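Local coordinates for spindle assembly abnormal protein 6 (Caenorhabditis elegans, PDB 3PYI) that forms the central scaffold of the centriole, where its globular N-terminal domains link coiled-coil homodimers into a ring that sets nine-fold symmetry, at residues Leu71-Glu74 and Lys75-Leu79; Pro93-Ile96 and Ile97-Leu101. The protein carries 1 engineered substitution. One frame throughout, in Å; residues are numbered along the deposited sequence. Where two conformers were deposited one is given.

Interaction 1: Leu71-Glu74 and Lys75-Leu79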
ATOM      1  N   LEU A  71      17.591  -8.237 -10.626  1.00 27.09           N
ATOM      2  CA  LEU A  71      16.300  -8.371 -11.283  1.00 37.80           C
ATOM      3  C   LEU A  71      16.421  -8.255 -12.801  1.00 33.50           C
ATOM      4  O   LEU A  71      16.952  -7.265 -13.306  1.00 35.83           O
ATOM      5  CB  LEU A  71      15.382  -7.249 -10.832  1.00 30.09           C
ATOM      6  CG  LEU A  71      14.968  -7.139  -9.378  1.00 41.29           C
ATOM      7  CD1 LEU A  71      14.125  -5.899  -9.236  1.00 47.75           C
ATOM      8  CD2 LEU A  71      14.192  -8.367  -8.960  1.00 39.74           C
ATOM      9  N   ASN A  72      15.902  -9.237 -13.528  1.00 29.55           N
ATOM     10  CA  ASN A  72      15.723  -9.055 -14.970  1.00 33.38           C
ATOM     11  C   ASN A  72      14.259  -8.707 -15.260  1.00 34.14           C
ATOM     12  O   ASN A  72      13.438  -8.607 -14.340  1.00 33.78           O
ATOM     13  CB  ASN A  72      16.177 -10.286 -15.753  1.00 28.17           C
ATOM     14  CG  ASN A  72      15.321 -11.497 -15.474  1.00 46.50           C
ATOM     15  OD1 ASN A  72      14.291 -11.411 -14.803  1.00 43.47           O
ATOM     16  ND2 ASN A  72      15.736 -12.640 -15.999  1.00 65.13           N
ATOM     17  N   ASN A  73      13.924  -8.516 -16.528  1.00 37.08           N
ATOM     18  CA  ASN A  73      12.573  -8.098 -16.879  1.00 29.22           C
ATOM     19  C   ASN A  73      11.500  -9.023 -16.323  1.00 34.79           C
ATOM     20  O   ASN A  73      10.480  -8.561 -15.813  1.00 41.51           O
ATOM     21  CB  ASN A  73      12.414  -7.920 -18.388  1.00 39.47           C
ATOM     22  CG  ASN A  73      11.071  -7.321 -18.759  1.00 52.73           C
ATOM     23  OD1 ASN A  73      10.812  -6.139 -18.514  1.00 46.96           O
ATOM     24  ND2 ASN A  73      10.200  -8.140 -19.341  1.00 44.27           N
ATOM     25  N   GLU A  74      11.748 -10.328 -16.394  1.00 34.91           N
ATOM     26  CA  GLU A  74      10.791 -11.318 -15.898  1.00 46.59           C
ATOM     27  C   GLU A  74      10.622 -11.270 -14.380  1.00 52.84           C
ATOM     28  O   GLU A  74       9.501 -11.288 -13.871  1.00 45.48           O
ATOM     29  CB  GLU A  74      11.204 -12.730 -16.323  1.00 48.13           C
ATOM     30  CG  GLU A  74      11.199 -12.957 -17.828  1.00 69.17           C
ATOM     31  CD  GLU A  74      12.345 -12.256 -18.536  1.00 76.89           C
ATOM     32  OE1 GLU A  74      13.340 -11.894 -17.858  1.00 55.30           O
ATOM     33  OE2 GLU A  74      12.247 -12.077 -19.774  1.00 70.64           O
ATOM     34  N   LYS A  75      11.737 -11.239 -13.659  1.00 44.01           N
ATOM     35  CA  LYS A  75      11.680 -11.112 -12.207  1.00 40.62           C
ATOM     36  C   LYS A  75      10.901  -9.851 -11.864  1.00 31.95           C
ATOM     37  O   LYS A  75      10.068  -9.846 -10.967  1.00 37.75           O
ATOM     38  CB  LYS A  75      13.089 -11.032 -11.608  1.00 46.75           C
ATOM     39  CG  LYS A  75      13.591 -12.302 -10.952  1.00 56.23           C
ATOM     40  CD  LYS A  75      14.972 -12.056 -10.358  1.00 75.83           C
ATOM     41  CE  LYS A  75      15.563 -13.292  -9.702  1.00 81.29           C
ATOM     42  NZ  LYS A  75      16.979 -13.049  -9.304  1.00 74.76           N
ATOM     43  N   TYR A  76      11.169  -8.776 -12.592  1.00 30.30           N
ATOM     44  CA  TYR A  76      10.492  -7.526 -12.314  1.00 33.79           C
ATOM     45  C   TYR A  76       8.982  -7.631 -12.487  1.00 39.21           C
ATOM     46  O   TYR A  76       8.223  -7.101 -11.676  1.00 38.08           O
ATOM     47  CB  TYR A  76      11.022  -6.383 -13.162  1.00 25.46           C
ATOM     48  CG  TYR A  76      10.278  -5.106 -12.873  1.00 33.07           C
ATOM     49  CD1 TYR A  76      10.552  -4.350 -11.728  1.00 30.17           C
ATOM     50  CD2 TYR A  76       9.282  -4.667 -13.723  1.00 29.95           C
ATOM     51  CE1 TYR A  76       9.852  -3.177 -11.468  1.00 26.49           C
ATOM     52  CE2 TYR A  76       8.585  -3.507 -13.475  1.00 29.65           C
ATOM     53  CZ  TYR A  76       8.863  -2.764 -12.347  1.00 34.96           C
ATOM     54  OH  TYR A  76       8.134  -1.612 -12.114  1.00 26.05           O
ATOM     55  N   GLN A  77       8.545  -8.310 -13.542  1.00 43.67           N
ATOM     56  CA  GLN A  77       7.114  -8.482 -13.783  1.00 36.36           C
ATOM     57  C   GLN A  77       6.414  -9.125 -12.593  1.00 35.96           C
ATOM     58  O   GLN A  77       5.285  -8.781 -12.273  1.00 36.79           O
ATOM     59  CB  GLN A  77       6.862  -9.321 -15.038  1.00 42.58           C
ATOM     60  CG  GLN A  77       7.333  -8.671 -16.322  1.00 38.45           C
ATOM     61  CD  GLN A  77       6.847  -7.242 -16.467  1.00 48.98           C
ATOM     62  OE1 GLN A  77       5.780  -6.885 -15.967  1.00 57.20           O
ATOM     63  NE2 GLN A  77       7.636  -6.412 -17.149  1.00 47.28           N
ATOM     64  N   ILE A  78       7.088 -10.073 -11.949  1.00 34.91           N
ATOM     65  CA  ILE A  78       6.570 -10.690 -10.740  1.00 45.03           C
ATOM     66  C   ILE A  78       6.449  -9.658  -9.611  1.00 49.13           C
ATOM     67  O   ILE A  78       5.432  -9.598  -8.925  1.00 46.23           O
ATOM     68  CB  ILE A  78       7.461 -11.872 -10.313  1.00 48.86           C
ATOM     69  CG1 ILE A  78       7.401 -12.975 -11.374  1.00 56.73           C
ATOM     70  CG2 ILE A  78       7.044 -12.402  -8.949  1.00 44.64           C
ATOM     71  CD1 ILE A  78       8.203 -14.212 -11.023  1.00 56.95           C
ATOM     72  N   LEU A  79       7.484  -8.840  -9.444  1.00 43.19           N
ATOM     73  CA  LEU A  79       7.490  -7.774  -8.447  1.00 29.85           C
ATOM     74  C   LEU A  79       6.366  -6.769  -8.709  1.00 36.68           C
ATOM     75  O   LEU A  79       5.659  -6.353  -7.794  1.00 33.47           O
ATOM     76  CB  LEU A  79       8.833  -7.050  -8.468  1.00 30.64           C
ATOM     77  CG  LEU A  79       9.041  -5.993  -7.387  1.00 35.84           C
ATOM     78  CD1 LEU A  79       9.254  -6.670  -6.047  1.00 36.57           C
ATOM     79  CD2 LEU A  79      10.216  -5.101  -7.737  1.00 38.11           C
TER
HETATM   80  O   HOH W   1       8.226  -3.931 -17.686  1.00 38.14           O
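The side-chain amides of Asn-73 and Gln-77, one turn of helix apart, cross obliquely with their planes turned 59° from each other. Gln-77 NE2 gives Asn-73 OD1 a weak hydrogen bond of 3.5 Å, and a water 2.6 Å from Gln-77 NE2 accepts from that amide and donates weakly to the same Asn-73 oxygen, so the water bridges the two amides by a link that is weak on the Asn-73 side. A third amide, that of Asn-72, caps the helix. Asn-72 OD1 receives the N-H of Lys-75 N at 2.8 Å in an almost straight bond (175°), with the donor practically in line with the carbonyl. CG of Asn-72 sits between the backbone N and the carbonyl carbon (chi1 66°), which swings OD1 back over the first helical turn. The flat ring of Tyr-76 leads away from the turn, packs on Leu-85 and bonds through OH to Val-87 O. Lys-75 crosses Leu-71 at about a right angle, with Lys-75 CB 3.9 Å from Leu-71 CD2, and its NZ continues to a salt bridge with Glu-69 and to Thr-70 O. Leu-71 CD1 reaches Leu-79 CD2 at 4.3 Å, extending the apolar side of the helix. With Tyr-76 N bonded to Asn-72 O as well, this is an asparagine N-cap, made where strand 66-71 turns directly into helix 73-83.

Interaction 2: Pro93-Ile96 and Ile97-Leu101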
ATOM      1  N   PRO A  93      13.924   1.942 -12.032  1.00 30.38           N
ATOM      2  CA  PRO A  93      15.057   2.515 -11.301  1.00 30.31           C
ATOM      3  C   PRO A  93      15.123   4.038 -11.379  1.00 29.10           C
ATOM      4  O   PRO A  93      15.466   4.696 -10.410  1.00 27.36           O
ATOM      5  CB  PRO A  93      16.276   1.891 -11.998  1.00 36.46           C
ATOM      6  CG  PRO A  93      15.797   1.545 -13.360  1.00 33.02           C
ATOM      7  CD  PRO A  93      14.353   1.149 -13.195  1.00 28.45           C
ATOM      8  N   LYS A  94      14.790   4.594 -12.531  1.00 26.84           N
ATOM      9  CA  LYS A  94      14.841   6.035 -12.704  1.00 36.54           C
ATOM     10  C   LYS A  94      13.837   6.755 -11.804  1.00 25.84           C
ATOM     11  O   LYS A  94      14.139   7.797 -11.235  1.00 30.62           O
ATOM     12  CB  LYS A  94      14.574   6.394 -14.169  1.00 32.47           C
ATOM     13  CG  LYS A  94      15.352   5.513 -15.150  1.00 50.11           C
ATOM     14  CD  LYS A  94      15.211   5.978 -16.599  1.00 73.50           C
ATOM     15  CE  LYS A  94      16.054   5.117 -17.540  1.00 83.04           C
ATOM     16  NZ  LYS A  94      16.038   5.615 -18.949  1.00 90.44           N
ATOM     17  N   VAL A  95      12.634   6.204 -11.698  1.00 28.32           N
ATOM     18  CA  VAL A  95      11.587   6.822 -10.898  0.80 25.35           C
ATOM     19  C   VAL A  95      11.926   6.747  -9.407  1.00 28.07           C
ATOM     20  O   VAL A  95      11.820   7.737  -8.694  1.00 26.12           O
ATOM     21  CB  VAL A  95      10.207   6.182 -11.162  0.80 31.11           C
ATOM     22  CG1 VAL A  95       9.135   6.901 -10.361  0.80 24.29           C
ATOM     23  CG2 VAL A  95       9.872   6.224 -12.662  0.80 30.00           C
ATOM     24  N   ILE A  96      12.356   5.576  -8.933  1.00 27.25           N
ATOM     25  CA  ILE A  96      12.713   5.413  -7.522  0.59 23.62           C
ATOM     26  C   ILE A  96      13.855   6.357  -7.147  1.00 33.97           C
ATOM     27  O   ILE A  96      13.852   6.991  -6.088  1.00 36.45           O
ATOM     28  CB  ILE A  96      13.144   3.952  -7.161  0.59 33.80           C
ATOM     29  CG1 ILE A  96      14.515   3.624  -7.732  0.59 39.05           C
ATOM     30  CG2 ILE A  96      12.127   2.914  -7.605  0.59 15.96           C
ATOM     31  CD1 ILE A  96      15.595   3.668  -6.704  0.59 45.46           C
ATOM     32  N   ILE A  97      14.844   6.433  -8.031  1.00 31.51           N
ATOM     33  CA  ILE A  97      15.991   7.291  -7.796  1.00 28.38           C
ATOM     34  C   ILE A  97      15.597   8.766  -7.813  1.00 38.88           C
ATOM     35  O   ILE A  97      15.999   9.530  -6.938  1.00 39.91           O
ATOM     36  CB  ILE A  97      17.104   7.037  -8.818  1.00 33.63           C
ATOM     37  CG1 ILE A  97      17.818   5.719  -8.500  1.00 32.84           C
ATOM     38  CG2 ILE A  97      18.098   8.179  -8.803  1.00 34.57           C
ATOM     39  CD1 ILE A  97      18.620   5.146  -9.647  1.00 29.78           C
ATOM     40  N   GLN A  98      14.795   9.156  -8.804  1.00 36.78           N
ATOM     41  CA  GLN A  98      14.424  10.559  -8.985  1.00 35.26           C
ATOM     42  C   GLN A  98      13.278  11.044  -8.102  1.00 40.20           C
ATOM     43  O   GLN A  98      13.171  12.237  -7.836  1.00 37.83           O
ATOM     44  CB  GLN A  98      14.085  10.846 -10.459  1.00 32.67           C
ATOM     45  CG  GLN A  98      15.320  11.090 -11.319  1.00 38.93           C
ATOM     46  CD  GLN A  98      14.987  11.308 -12.790  1.00 54.69           C
ATOM     47  OE1 GLN A  98      13.902  10.953 -13.257  1.00 50.30           O
ATOM     48  NE2 GLN A  98      15.930  11.885 -13.528  1.00 68.51           N
ATOM     49  N   HIS A  99      12.415  10.133  -7.662  1.00 40.19           N
ATOM     50  CA  HIS A  99      11.212  10.544  -6.937  1.00 44.18           C
ATOM     51  C   HIS A  99      11.057   9.943  -5.548  1.00 43.05           C
ATOM     52  O   HIS A  99      10.230  10.401  -4.771  1.00 51.41           O
ATOM     53  CB  HIS A  99       9.956  10.236  -7.761  1.00 33.44           C
ATOM     54  CG  HIS A  99       9.858  11.030  -9.022  1.00 35.83           C
ATOM     55  ND1 HIS A  99       9.447  12.346  -9.042  1.00 43.40           N
ATOM     56  CD2 HIS A  99      10.123  10.698 -10.308  1.00 43.64           C
ATOM     57  CE1 HIS A  99       9.465  12.790 -10.285  1.00 60.53           C
ATOM     58  NE2 HIS A  99       9.869  11.808 -11.073  1.00 48.96           N
ATOM     59  N   LEU A 100      11.835   8.919  -5.232  1.00 33.70           N
ATOM     60  CA  LEU A 100      11.662   8.251  -3.953  1.00 30.33           C
ATOM     61  C   LEU A 100      12.916   8.292  -3.088  1.00 42.73           C
ATOM     62  O   LEU A 100      12.818   8.406  -1.874  1.00 33.82           O
ATOM     63  CB  LEU A 100      11.163   6.818  -4.154  1.00 30.50           C
ATOM     64  CG  LEU A 100       9.754   6.678  -4.747  1.00 35.88           C
ATOM     65  CD1 LEU A 100       9.404   5.223  -4.924  1.00 32.77           C
ATOM     66  CD2 LEU A 100       8.711   7.352  -3.858  1.00 39.40           C
ATOM     67  N   LEU A 101      14.091   8.239  -3.713  1.00 35.15           N
ATOM     68  CA  LEU A 101      15.336   8.264  -2.946  1.00 36.31           C
ATOM     69  C   LEU A 101      16.014   9.631  -2.986  1.00 45.92           C
ATOM     70  O   LEU A 101      17.061   9.828  -2.377  1.00 60.25           O
ATOM     71  CB  LEU A 101      16.294   7.187  -3.443  1.00 33.53           C
ATOM     72  CG  LEU A 101      15.799   5.741  -3.381  1.00 35.39           C
ATOM     73  CD1 LEU A 101      16.858   4.813  -3.949  1.00 37.10           C
ATOM     74  CD2 LEU A 101      15.439   5.343  -1.962  1.00 44.38           C
TER
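Ile-97 lies along the carbonyl of Pro-93, one turn earlier in helix 92-100, and its side chain can be followed outward from there. Ile-97 CB starts close to the Pro-93 oxygen, and Ile-97 CG1 comes to 3.2 Å from Pro-93 O. At the tip, Ile-97 CD1 is still 3.3 Å from Pro-93 O. The first torsion, with CG1 opposite the carbonyl carbon (chi1 -75°), keeps the whole branch beside this oxygen, which also accepts the N-H of Ile-97. Beyond the helix the side chain packs on Leu-9 and Phe-10 of strand 7-23. Cut back to alanine, the position would keep only CB beside the Pro-93 carbonyl and would probably open a gap against Leu-9 and Phe-10. Further on the helix widens into a pi-type turn. Ile-96 O takes two donors, Leu-101 N at 2.7 Å, nearly head-on, and Leu-100 N at 2.9 Å, which approaches from 44° out of the carbonyl plane. On another side, Val-95 O accepts from His-99 N and lies at the edge of the imidazole. This side faces the second subunit, whose Ile-156 packs on Val-95, Ile-96 and Leu-100, and whose Pro-155 packs on His-99. Polar bonding is thus spent within the backbone, while Val-95, Ile-96, Ile-97, Leu-100 and Leu-101 turn apolar side chains to the strands or to the second subunit, consistent with a hydrophobic docking site in the head-to-head link between SAS-6 dimers.

How the interactions relate
Interactions 1 and 2 fall on consecutive helices, 73-83 and 92-100, of the SAS-6 N-terminal domain, and both lie within its PISA region. Their centres are about 17 Å apart and their nearest atoms about 6 Å, without direct touch. The ring of Phe-92, the residue just before Pro-93, connects them by meeting the ring of Tyr-76. Their surroundings differ: residues 71-79 begin a helix and touch no other chain of the assembly, whereas residues 93-101 run along most of the next helix and into its pi-type turn, and help form the contact with the second subunit. A tetraethylene glycol molecule, probably from crystallisation, lies about 5 Å from the side chain of Leu-101.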